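Local coordinates for Phenylalanine/tyrosine ammonia-lyase (Rhodosporidium toruloides, PDB 1Y2M), which catalyses the non-oxidative deamination of L-phenylalanine and L-tyrosine to trans-cinnamate and p-coumarate, working as a homotetramer, at residues Asp599-Ser602 and Phe603-Gly606; Ala605-Val608 and Val609-Ser613; Ala621-Ala624 and Trp625-Ala628. All coordinates share one frame; numbering follows the deposited sequence.

Interaction 1: Asp599-Ser602 and Phe603-Gly606; sequences DAFS and FAAG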
loop_
_atom_site.group_PDB
_atom_site.type_symbol
_atom_site.label_atom_id
_atom_site.label_comp_id
_atom_site.label_asym_id
_atom_site.label_seq_id
_atom_site.Cartn_x
_atom_site.Cartn_y
_atom_site.Cartn_z
ATOM N N ASP B 599 -43.850 9.406 25.816
ATOM C CA ASP B 599 -42.623 10.038 26.307
ATOM C C ASP B 599 -42.556 11.554 25.995
ATOM O O ASP B 599 -42.304 12.411 26.871
ATOM C CB ASP B 599 -41.414 9.282 25.730
ATOM C CG ASP B 599 -40.108 10.023 25.966
ATOM O OD1 ASP B 599 -39.418 9.693 26.975
ATOM O OD2 ASP B 599 -39.826 10.979 25.217
ATOM N N ALA B 600 -42.841 11.891 24.757
ATOM C CA ALA B 600 -42.776 13.307 24.335
ATOM C C ALA B 600 -43.715 14.206 25.128
ATOM O O ALA B 600 -43.339 15.291 25.611
ATOM C CB ALA B 600 -43.088 13.425 22.871
ATOM N N PHE B 601 -44.958 13.783 25.253
ATOM C CA PHE B 601 -45.923 14.557 26.017
ATOM C C PHE B 601 -45.725 14.509 27.517
ATOM O O PHE B 601 -46.184 15.430 28.209
ATOM C CB PHE B 601 -47.366 14.263 25.568
ATOM C CG PHE B 601 -47.703 14.967 24.296
ATOM C CD1 PHE B 601 -48.021 16.322 24.349
ATOM C CD2 PHE B 601 -47.623 14.340 23.047
ATOM C CE1 PHE B 601 -48.288 17.047 23.221
ATOM C CE2 PHE B 601 -47.902 15.060 21.906
ATOM C CZ PHE B 601 -48.237 16.436 21.989
ATOM N N SER B 602 -45.065 13.478 28.026
ATOM C CA SER B 602 -44.671 13.453 29.426
ATOM C C SER B 602 -43.701 14.605 29.687
ATOM O O SER B 602 -43.881 15.383 30.616
ATOM C CB SER B 602 -44.030 12.135 29.813
ATOM O OG SER B 602 -43.671 12.170 31.187
ATOM N N PHE B 603 -42.704 14.707 28.812
ATOM C CA PHE B 603 -41.756 15.809 28.888
ATOM C C PHE B 603 -42.508 17.133 28.748
ATOM O O PHE B 603 -42.340 18.053 29.576
ATOM C CB PHE B 603 -40.692 15.643 27.813
ATOM C CG PHE B 603 -39.369 16.309 28.118
ATOM C CD1 PHE B 603 -39.227 17.290 29.080
ATOM C CD2 PHE B 603 -38.259 15.944 27.406
ATOM C CE1 PHE B 603 -37.949 17.884 29.331
ATOM C CE2 PHE B 603 -37.031 16.543 27.642
ATOM C CZ PHE B 603 -36.888 17.508 28.588
ATOM N N ALA B 604 -43.407 17.228 27.755
ATOM C CA ALA B 604 -44.183 18.473 27.593
ATOM C C ALA B 604 -45.019 18.859 28.837
ATOM O O ALA B 604 -45.216 20.056 29.182
ATOM C CB ALA B 604 -45.068 18.444 26.341
ATOM N N ALA B 605 -45.489 17.852 29.555
ATOM C CA ALA B 605 -46.280 18.090 30.756
ATOM C C ALA B 605 -45.458 18.839 31.817
ATOM O O ALA B 605 -46.003 19.619 32.568
ATOM C CB ALA B 605 -46.790 16.763 31.320
ATOM N N GLY B 606 -44.140 18.520 31.905
ATOM C CA GLY B 606 -43.225 19.285 32.773
ATOM C C GLY B 606 -43.182 20.753 32.383
ATOM O O GLY B 606 -43.208 21.610 33.248
#
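Phe603 N donates to Asp599 O over 3.0 Å and Ala604 N to Ala600 O over 2.9 Å, two successive i to i+4 bonds that carry the α-helix from 599-602 straight into 603-606. The next turn is less regular. Ala605 N reaches Phe601 O at 2.9 Å, but it lies above the carbonyl plane and its N-H is bent to 139°. Ser602 O receives two weak bonds instead of one strong one, from Gly606 N at 3.4 Å and from Ala605 N at 3.1 Å, so this oxygen is shared between an i+4 and an i+3 donor.

The one apolar side-chain contact along this turn is between Phe601 CD1 and the methyl CB of Ala604, 4.1 Å apart. A chi1 of -78° sets Phe601 CG beside the backbone N and sends the ring toward helix 619-646, where Trp625 meets it edge-to-face. Phe603 takes another course: its CB packs on Ala600 O at 3.5 Å, while the ring, with CG opposite the backbone N, leads off to stack on Phe603 of a second subunit. Asp599 OD2 forms a salt bridge with Arg584 of helix 570-587, which pairs the buried carboxylate with a positive charge.

Ala604 lies on Trp625, Ala600 on Leu581 and Leu585, and Ala605 on Gly606 of the second subunit. The arrangement is that of a buried helix in an α-helical bundle, one flank packed within its own chain and another against a second copy of the protein.

Interaction 2: Ala605-Val608 and Val609-Ser613; sequences AGTV and VEVLS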
loop_
_atom_site.group_PDB
_atom_site.type_symbol
_atom_site.label_atom_id
_atom_site.label_comp_id
_atom_site.label_asym_id
_atom_site.label_seq_id
_atom_site.Cartn_x
_atom_site.Cartn_y
_atom_site.Cartn_z
ATOM N N ALA B 605 -45.489 17.852 29.555
ATOM C CA ALA B 605 -46.280 18.090 30.756
ATOM C C ALA B 605 -45.458 18.839 31.817
ATOM O O ALA B 605 -46.003 19.619 32.568
ATOM C CB ALA B 605 -46.790 16.763 31.320
ATOM N N GLY B 606 -44.140 18.520 31.905
ATOM C CA GLY B 606 -43.225 19.285 32.773
ATOM C C GLY B 606 -43.182 20.753 32.383
ATOM O O GLY B 606 -43.208 21.610 33.248
ATOM N N THR B 607 -43.228 21.021 31.075
ATOM C CA THR B 607 -43.235 22.412 30.584
ATOM C C THR B 607 -44.557 23.065 30.999
ATOM O O THR B 607 -44.611 24.231 31.466
ATOM C CB THR B 607 -43.013 22.435 29.063
ATOM O OG1 THR B 607 -41.694 21.918 28.759
ATOM C CG2 THR B 607 -43.170 23.865 28.547
ATOM N N VAL B 608 -45.656 22.322 30.883
ATOM C CA VAL B 608 -46.941 22.843 31.336
ATOM C C VAL B 608 -46.932 23.225 32.824
ATOM O O VAL B 608 -47.423 24.283 33.213
ATOM C CB VAL B 608 -48.108 21.881 31.047
ATOM C CG1 VAL B 608 -49.437 22.391 31.627
ATOM C CG2 VAL B 608 -48.216 21.615 29.537
ATOM N N VAL B 609 -46.347 22.346 33.665
ATOM C CA VAL B 609 -46.251 22.597 35.089
ATOM C C VAL B 609 -45.573 23.966 35.374
ATOM O O VAL B 609 -46.024 24.709 36.248
ATOM C CB VAL B 609 -45.487 21.465 35.818
ATOM C CG1 VAL B 609 -45.111 21.870 37.233
ATOM C CG2 VAL B 609 -46.333 20.179 35.853
ATOM N N GLU B 610 -44.469 24.248 34.661
ATOM C CA GLU B 610 -43.753 25.496 34.802
ATOM C C GLU B 610 -44.574 26.672 34.276
ATOM O O GLU B 610 -44.839 27.635 34.986
ATOM C CB GLU B 610 -42.426 25.458 34.062
ATOM C CG GLU B 610 -41.621 26.725 34.161
ATOM C CD GLU B 610 -40.183 26.568 33.657
ATOM O OE1 GLU B 610 -39.729 25.418 33.414
ATOM O OE2 GLU B 610 -39.503 27.607 33.517
ATOM N N VAL B 611 -44.967 26.576 33.012
ATOM C CA VAL B 611 -45.577 27.738 32.339
ATOM C C VAL B 611 -46.922 28.116 32.970
ATOM O O VAL B 611 -47.260 29.307 33.135
ATOM C CB VAL B 611 -45.713 27.489 30.831
ATOM C CG1 VAL B 611 -46.481 28.627 30.200
ATOM C CG2 VAL B 611 -44.335 27.352 30.205
ATOM N N LEU B 612 -47.672 27.102 33.376
ATOM C CA LEU B 612 -48.982 27.308 33.966
ATOM C C LEU B 612 -48.960 27.105 35.491
ATOM O O LEU B 612 -50.003 26.861 36.129
ATOM C CB LEU B 612 -50.003 26.352 33.339
ATOM C CG LEU B 612 -50.280 26.469 31.829
ATOM C CD1 LEU B 612 -51.514 25.678 31.458
ATOM C CD2 LEU B 612 -50.384 27.918 31.335
ATOM N N SER B 613 -47.789 27.247 36.101
ATOM C CA SER B 613 -47.713 27.030 37.549
ATOM C C SER B 613 -48.599 27.982 38.369
ATOM O O SER B 613 -48.910 27.696 39.546
ATOM C CB SER B 613 -46.280 27.186 38.047
ATOM O OG SER B 613 -45.911 28.532 37.906
HETATM O O HOH W 1 -40.223 22.765 33.509
#
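Val608, Val609 and Thr607 have the most surface buried where 605-608 runs on into 609-613. Val608 places CG1 3.9 Å from CD1 of Leu612, one turn later, and the two side chains cross obliquely. CG1 stands opposite the backbone N (chi1 175°), which turns this branch toward the leucine. In the backbone, Leu612 N donates to Val608 O at 2.8 Å, although Leu612 itself already leaves helical backbone angles.

Val609 rests its CG2 methyl on Ala605 O at 3.3 Å, the same oxygen that accepts its backbone N-H. Thr607 lies alongside Val611, pointing the same way, with their CG2 methyls 4.0 Å apart; the threonine hydroxyl OG1 is hydrogen-bonded to Thr580 OG1. Val611 N meets Thr607 O at 2.8 Å in an almost straight bond of 175°. On the exposed side, one water donates both to Gly606 O and to Glu610 OE1, at 2.7 Å from the latter, and so ties the carboxylate to the preceding turn; OE1 also makes a long, weak ion pair with Lys626 NZ of a second subunit.

Around this last stretch of helix 593-611, Thr607 and Val611 face helix 570-587, Val608 packs on helix 619-646, Val608 and Leu612 both touch Phe560 of helix 506-560, and Val609 meets Val609 of the second subunit.

Interaction 3: Ala621-Ala624 and Trp625-Ala628; sequences AVNA and WKVA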
loop_
_atom_site.group_PDB
_atom_site.type_symbol
_atom_site.label_atom_id
_atom_site.label_comp_id
_atom_site.label_asym_id
_atom_site.label_seq_id
_atom_site.Cartn_x
_atom_site.Cartn_y
_atom_site.Cartn_z
ATOM N N ALA B 621 -55.972 16.991 35.232
ATOM C CA ALA B 621 -56.286 17.744 34.008
ATOM C C ALA B 621 -55.091 17.844 33.089
ATOM O O ALA B 621 -55.205 17.683 31.870
ATOM C CB ALA B 621 -56.773 19.103 34.363
ATOM N N VAL B 622 -53.916 18.095 33.671
ATOM C CA VAL B 622 -52.687 18.111 32.883
ATOM C C VAL B 622 -52.399 16.714 32.351
ATOM O O VAL B 622 -52.027 16.558 31.183
ATOM C CB VAL B 622 -51.483 18.685 33.661
ATOM C CG1 VAL B 622 -50.283 18.661 32.786
ATOM C CG2 VAL B 622 -51.789 20.109 34.060
ATOM N N ASN B 623 -52.587 15.688 33.174
ATOM C CA ASN B 623 -52.301 14.324 32.694
ATOM C C ASN B 623 -53.261 13.939 31.560
ATOM O O ASN B 623 -52.896 13.254 30.601
ATOM C CB ASN B 623 -52.388 13.327 33.842
ATOM C CG ASN B 623 -51.843 11.936 33.480
ATOM O OD1 ASN B 623 -50.742 11.797 32.968
ATOM N ND2 ASN B 623 -52.614 10.902 33.815
ATOM N N ALA B 624 -54.508 14.388 31.686
ATOM C CA ALA B 624 -55.534 14.135 30.645
ATOM C C ALA B 624 -55.162 14.742 29.312
ATOM O O ALA B 624 -55.329 14.120 28.270
ATOM C CB ALA B 624 -56.868 14.652 31.098
ATOM N N TRP B 625 -54.674 15.981 29.343
ATOM C CA TRP B 625 -54.145 16.629 28.155
ATOM C C TRP B 625 -53.014 15.800 27.544
ATOM O O TRP B 625 -53.008 15.486 26.339
ATOM C CB TRP B 625 -53.656 18.027 28.519
ATOM C CG TRP B 625 -52.899 18.645 27.440
ATOM C CD1 TRP B 625 -53.395 19.218 26.308
ATOM C CD2 TRP B 625 -51.473 18.743 27.344
ATOM N NE1 TRP B 625 -52.376 19.676 25.518
ATOM C CE2 TRP B 625 -51.182 19.389 26.125
ATOM C CE3 TRP B 625 -50.401 18.306 28.143
ATOM C CZ2 TRP B 625 -49.891 19.652 25.717
ATOM C CZ3 TRP B 625 -49.121 18.592 27.734
ATOM C CH2 TRP B 625 -48.874 19.247 26.540
ATOM N N LYS B 626 -52.056 15.424 28.388
ATOM C CA LYS B 626 -50.925 14.601 27.974
ATOM C C LYS B 626 -51.368 13.323 27.231
ATOM O O LYS B 626 -50.851 12.962 26.178
ATOM C CB LYS B 626 -50.072 14.259 29.216
ATOM C CG LYS B 626 -48.886 13.338 28.948
ATOM C CD LYS B 626 -49.247 11.862 29.030
ATOM C CE LYS B 626 -47.995 10.984 29.050
ATOM N NZ LYS B 626 -48.306 9.549 29.356
ATOM N N VAL B 627 -52.329 12.624 27.818
ATOM C CA VAL B 627 -52.798 11.374 27.236
ATOM C C VAL B 627 -53.532 11.654 25.913
ATOM O O VAL B 627 -53.289 10.991 24.877
ATOM C CB VAL B 627 -53.652 10.584 28.236
ATOM C CG1 VAL B 627 -54.308 9.413 27.545
ATOM C CG2 VAL B 627 -52.775 10.075 29.391
ATOM N N ALA B 628 -54.424 12.639 25.921
ATOM C CA ALA B 628 -55.171 12.956 24.686
ATOM C C ALA B 628 -54.215 13.406 23.598
ATOM O O ALA B 628 -54.355 13.049 22.433
ATOM C CB ALA B 628 -56.200 14.017 24.941
HETATM O O HOH W 2 -50.023 9.608 31.611
#
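Ala621-Ala624 and Trp625-Ala628 are successive turns of helix 619-646, in the helical bundle remote from the annotated active-site residues. Four regular i to i+4 bonds hold them: Trp625 N to Ala621 O, Lys626 N to Val622 O at 3.0 Å, Val627 N to Asn623 O, and Ala628 N to Ala624 O at 2.9 Å.

Val622 O does more than accept the hydrogen bond of Lys626 N. It also sits at the edge of the Trp625 indole, in the ring plane, 3.9 Å from CE3. Trp625 CG lies opposite the backbone N (chi1 170°), and the indole runs away from the preceding turn to meet His559 edge-to-face. Phe560 also touches this ring, with the planes at about 45°.

The polar pair is Asn623 and Lys626. The closest approach between their side chains, Asn623 OD1 to Lys626 CD, is 4.2 Å, and a water closes the polar link by donating to OD1 at 2.7 Å and accepting from Lys626 NZ at 2.8 Å. A bend at chi2 (-87°) in an otherwise extended chain carries the ammonium there. Beside them, Val627 CG2 packs on Asn623 O at 3.4 Å.

Lys626 NZ also bonds to His598 ND1. The ammonium is therefore shared among a water, an imidazole and, weakly, a distant carboxylate of a second subunit, a setting that would tend to keep it charged while the amide of Asn623 is coupled to it through solvent.

In the fold
Along the chain the order is interaction 1, interaction 2, interaction 3. The first two overlap on helix 593-611 at Ala605 and Gly606, interaction 2 running past the helix end at 611, with centres about 10 Å apart; the third lies on helix 619-646, the next helix in the chain, its centre about 10 Å from that of interaction 1 and 12 Å from that of interaction 2. The helices meet where Trp625 CZ3 lies 3.6 Å from Val608 CG2 and Lys626 CG lies 3.5 Å from Phe601 O. All three sit about 47 to 54 Å from the chain's centre and touch a second subunit, so this distal part of the bundle contributes to the contact between two subunits of the tetramer.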